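Local atomic coordinates of glycoside hydrolase, family 11\:clostridium cellulosome enzyme, dockerin type i\:polysaccharide (Clostridium thermocellum, PDB entry 2C71), a protein that probably removes acetyl groups from xylan as a metal-dependent family 4 carbohydrate esterase, related to peptidoglycan deacetylases and binding a magnesium ion here. Residues P15-T20 and N44-A49; I170-L175 and Y180-L185. All coordinates share one frame; numbering follows the deposited sequence.

Interaction 1 of 2, residues P15-T20 and N44-A49; sequences PDNVLT and NDSTAA
T47 packs against the ring of P15, just ahead of helix 17-30, and against N17 in its first turn. Its CB lies 3.8 Å from P15 CG, the nearest approach of that ring, and the two side chains cross at roughly a right angle. From CB the branches part. OG1, placed between the backbone N and the carbonyl carbon (chi1 58°), also touches P15 CG, but its polar partners are on its own side: it accepts from N44 N at 3.0 Å and is hydrogen-bonded to the carbonyl oxygen of R42. The methyl CG2 turns to the N17 amide group, which also approaches S46. Both segments lead into the first turns of helices in this NodB homology (polysaccharide deacetylase-like) fold; helix 17-30 follows strand 6-12 of the parallel sheet, and helix 45-56 follows strand 35-38. P15, which follows a cis peptide bond, is buried, with V38, V43 and I51 also against its ring. D16 N-caps helix 17-30: OD1 accepts from L19 N at 2.9 Å, nearly straight at 174°, and weakly from V18 N. OD2 forms a salt bridge with R42, and D16 N donates to T20 OG1 at 2.8 Å.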
# COMPACT_ATOMS: atom_id res chain seq x y z
N PRO A 15 -5.32 2.56 8.73
CA PRO A 15 -5.78 3.94 8.59
C PRO A 15 -5.63 4.78 9.83
O PRO A 15 -5.72 4.27 10.96
CB PRO A 15 -7.30 3.72 8.33
CG PRO A 15 -7.61 2.48 9.11
CD PRO A 15 -6.44 1.59 8.87
N ASP A 16 -5.48 6.07 9.63
CA ASP A 16 -5.56 7.08 10.69
C ASP A 16 -6.48 8.17 10.22
O ASP A 16 -6.27 8.73 9.14
CB ASP A 16 -4.15 7.61 10.97
CG ASP A 16 -4.08 8.63 12.09
OD1 ASP A 16 -4.45 9.79 11.90
OD2 ASP A 16 -3.66 8.22 13.18
N ASN A 17 -7.55 8.46 10.96
CA ASN A 17 -8.53 9.45 10.50
C ASN A 17 -7.89 10.75 10.08
O ASN A 17 -8.31 11.34 9.09
CB ASN A 17 -9.59 9.70 11.53
CG ASN A 17 -10.58 8.57 11.69
OD1 ASN A 17 -11.04 8.29 12.86
ND2 ASN A 17 -10.96 7.94 10.64
N VAL A 18 -6.91 11.24 10.80
CA VAL A 18 -6.27 12.49 10.46
C VAL A 18 -5.25 12.33 9.35
O VAL A 18 -5.33 12.97 8.27
CB VAL A 18 -5.63 13.17 11.70
CG1 VAL A 18 -4.95 14.47 11.27
CG2 VAL A 18 -6.71 13.46 12.75
N LEU A 19 -4.26 11.46 9.53
CA LEU A 19 -3.15 11.40 8.59
C LEU A 19 -3.57 10.77 7.22
O LEU A 19 -3.11 11.22 6.18
CB LEU A 19 -1.93 10.64 9.15
CG LEU A 19 -0.94 11.56 9.91
CD1 LEU A 19 -1.51 12.16 11.15
CD2 LEU A 19 0.36 10.81 10.15
N THR A 20 -4.42 9.75 7.26
CA THR A 20 -4.86 9.13 6.02
C THR A 20 -5.69 10.10 5.21
O THR A 20 -5.62 10.14 3.98
CB THR A 20 -5.59 7.82 6.30
OG1 THR A 20 -4.72 6.95 7.04
CG2 THR A 20 -6.08 7.15 5.01
N ASN A 44 -11.51 -0.14 12.71
CA ASN A 44 -12.53 -0.28 13.73
C ASN A 44 -13.65 0.72 13.46
O ASN A 44 -13.63 1.40 12.42
CB ASN A 44 -11.93 -0.14 15.14
CG ASN A 44 -11.31 1.23 15.43
OD1 ASN A 44 -10.51 1.34 16.37
ND2 ASN A 44 -11.70 2.25 14.72
N ASP A 45 -14.66 0.76 14.31
CA ASP A 45 -15.76 1.66 14.04
C ASP A 45 -15.11 2.97 13.65
O ASP A 45 -15.35 3.50 12.56
CB ASP A 45 -16.64 1.83 15.28
CG ASP A 45 -17.73 0.77 15.38
OD1 ASP A 45 -17.56 -0.31 14.77
OD2 ASP A 45 -18.74 1.02 16.05
N SER A 46 -14.27 3.51 14.58
CA SER A 46 -13.72 4.87 14.48
C SER A 46 -13.20 5.17 13.08
O SER A 46 -13.31 6.31 12.62
CB SER A 46 -12.62 5.16 15.52
OG SER A 46 -12.18 6.51 15.39
N THR A 47 -12.61 4.17 12.44
CA THR A 47 -12.00 4.32 11.12
C THR A 47 -12.82 3.72 9.97
O THR A 47 -12.38 3.72 8.83
CB THR A 47 -10.56 3.79 11.10
OG1 THR A 47 -10.60 2.43 11.51
CG2 THR A 47 -9.64 4.62 12.00
N ALA A 48 -14.03 3.25 10.27
CA ALA A 48 -14.86 2.63 9.24
C ALA A 48 -15.13 3.57 8.08
O ALA A 48 -15.06 3.15 6.91
CB ALA A 48 -16.20 2.18 9.86
N ALA A 49 -15.50 4.80 8.37
CA ALA A 49 -15.86 5.72 7.29
C ALA A 49 -14.69 6.03 6.38
O ALA A 49 -14.86 6.17 5.16
CB ALA A 49 -16.46 7.01 7.82

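Interaction 2 of 2, residues I170-L175 and Y180-L185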
# COMPACT_ATOMS: atom_id res chain seq x y z
N ILE A 170 4.39 17.09 -5.76
CA ILE A 170 5.46 17.01 -6.74
C ILE A 170 5.36 15.71 -7.53
O ILE A 170 5.43 15.71 -8.76
CB ILE A 170 6.83 17.16 -6.09
CG1 ILE A 170 6.95 18.51 -5.40
CG2 ILE A 170 7.94 16.95 -7.10
CD1 ILE A 170 8.13 18.60 -4.43
N ILE A 171 5.24 14.58 -6.83
CA ILE A 171 5.22 13.27 -7.50
C ILE A 171 4.16 13.18 -8.57
O ILE A 171 4.45 12.71 -9.69
CB ILE A 171 5.03 12.15 -6.45
CG1 ILE A 171 6.25 12.06 -5.50
CG2 ILE A 171 4.78 10.82 -7.13
CD1 ILE A 171 5.97 11.27 -4.24
N ILE A 172 2.92 13.50 -8.22
CA ILE A 172 1.81 13.25 -9.15
C ILE A 172 1.96 14.11 -10.43
O ILE A 172 1.96 13.57 -11.54
CB ILE A 172 0.46 13.28 -8.44
CG1 ILE A 172 0.34 12.09 -7.49
CG2 ILE A 172 -0.66 13.28 -9.52
CD1 ILE A 172 -0.83 12.18 -6.52
N PRO A 173 2.10 15.43 -10.30
CA PRO A 173 2.27 16.23 -11.54
C PRO A 173 3.50 15.83 -12.35
O PRO A 173 3.45 15.80 -13.58
CB PRO A 173 2.31 17.66 -11.02
CG PRO A 173 1.59 17.63 -9.71
CD PRO A 173 1.93 16.31 -9.12
N THR A 174 4.62 15.54 -11.68
CA THR A 174 5.84 15.22 -12.41
C THR A 174 5.67 13.93 -13.18
O THR A 174 5.98 13.88 -14.39
CB THR A 174 7.06 15.08 -11.49
OG1 THR A 174 7.36 16.34 -10.90
CG2 THR A 174 8.30 14.58 -12.24
N LEU A 175 5.16 12.89 -12.55
CA LEU A 175 5.04 11.64 -13.27
C LEU A 175 3.96 11.74 -14.37
O LEU A 175 4.14 11.19 -15.46
CB LEU A 175 4.79 10.47 -12.32
CG LEU A 175 5.94 10.18 -11.36
CD1 LEU A 175 5.67 8.91 -10.53
CD2 LEU A 175 7.32 10.09 -12.11
N TYR A 180 3.28 8.98 -17.27
CA TYR A 180 2.76 7.92 -16.43
C TYR A 180 1.30 8.12 -16.12
O TYR A 180 0.78 9.27 -16.02
CB TYR A 180 3.53 7.86 -15.09
CG TYR A 180 4.93 7.38 -15.21
CD1 TYR A 180 6.00 8.25 -15.46
CD2 TYR A 180 5.21 6.04 -14.98
CE1 TYR A 180 7.29 7.77 -15.52
CE2 TYR A 180 6.50 5.57 -15.04
CZ TYR A 180 7.52 6.41 -15.37
OH TYR A 180 8.81 5.90 -15.40
N GLU A 181 0.61 6.99 -15.92
CA GLU A 181 -0.74 6.96 -15.34
C GLU A 181 -0.71 6.09 -14.07
O GLU A 181 -0.12 5.02 -14.03
CB GLU A 181 -1.77 6.35 -16.30
CG GLU A 181 -2.09 7.19 -17.53
CD GLU A 181 -3.17 8.25 -17.30
OE1 GLU A 181 -4.00 8.49 -18.20
OE2 GLU A 181 -3.17 8.88 -16.23
N PHE A 182 -1.43 6.57 -13.07
CA PHE A 182 -1.51 5.95 -11.75
C PHE A 182 -2.68 4.96 -11.68
O PHE A 182 -3.80 5.27 -12.07
CB PHE A 182 -1.71 7.03 -10.68
CG PHE A 182 -0.51 7.91 -10.46
CD1 PHE A 182 -0.29 9.04 -11.21
CD2 PHE A 182 0.44 7.56 -9.52
CE1 PHE A 182 0.84 9.82 -10.99
CE2 PHE A 182 1.56 8.32 -9.33
CZ PHE A 182 1.77 9.44 -10.07
N VAL A 183 -2.38 3.76 -11.18
CA VAL A 183 -3.34 2.68 -11.11
C VAL A 183 -3.29 2.00 -9.75
O VAL A 183 -2.27 2.08 -9.03
CB VAL A 183 -3.08 1.66 -12.25
CG1 VAL A 183 -3.40 2.34 -13.63
CG2 VAL A 183 -1.69 1.09 -12.21
N THR A 184 -4.37 1.30 -9.41
CA THR A 184 -4.37 0.42 -8.23
C THR A 184 -3.51 -0.81 -8.52
O THR A 184 -3.17 -1.07 -9.68
CB THR A 184 -5.77 -0.03 -7.84
OG1 THR A 184 -6.26 -0.88 -8.86
CG2 THR A 184 -6.73 1.14 -7.55
N LEU A 185 -3.19 -1.61 -7.49
CA LEU A 185 -2.45 -2.86 -7.74
C LEU A 185 -3.22 -3.79 -8.65
O LEU A 185 -2.64 -4.37 -9.57
CB LEU A 185 -2.08 -3.56 -6.42
CG LEU A 185 -1.02 -2.84 -5.59
CD1 LEU A 185 -0.82 -3.59 -4.24
CD2 LEU A 185 0.29 -2.78 -6.32
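Y180 opens the second segment with a backbone bond to the helix the chain has just left: its N donates to L175 O at 3.0 Å, with an N-H...O angle of 156°. The same carbonyl oxygen sits beside the rim of the Y180 ring, level with it, in van der Waals contact with CD1 at 3.5 Å. Farther out, L175 CD2 reaches CD1 and CE1 of the ring, while the CB atoms of L175 and Y180 come within 4.0 Å of each other. K5 makes a cation-pi contact with this tyrosine, which V146 also touches. E181 points away from the helix. F182 turns back toward it and carries the larger apolar contact. With CG anti to its carbonyl carbon (chi1 -70°), the ring extends its CZ to L175 CB at 3.9 Å and to I172 CA at the same distance. I172 comes from one side of the ring plane, CG1 near CZ and CG2 4.0 Å from CE1, and L175 CB from the other, whereas I171 O lies at the ring edge. V7, L9 and V32 add further apolar contacts to the phenylalanine, and the backbones of E181 and V183 bond to V7 of strand 6-12. Beyond F182 the chain leaves the helix, and T184 N-caps the following helix, 185-192. The Y180-L175 bond and the F182 packing join helix 164-177 to strand 181-182, which pairs in parallel with strand 6-12, as at a helix-to-strand connection in the alternating alpha/beta architecture of the NodB homology domain.

How the interactions relate
Interactions 1 and 2 belong to the same NodB homology region but do not touch: their centres are 24 Å apart and their nearest atoms about 12 Å. Strand 6-12 relates them. The chain leaving it leads through the metal ligand D13 to 15-20, and the strand itself pairs in parallel with 181-182 of interaction 2. Helix 17-30 is a second link, because it starts in interaction 1 and its later residues L27 and Y30 touch I172. Interaction 1 is the one near the magnesium ion, which is bound by D13 and H64 and lies about 11 Å from the side chain of P15; neither contact includes a metal ligand.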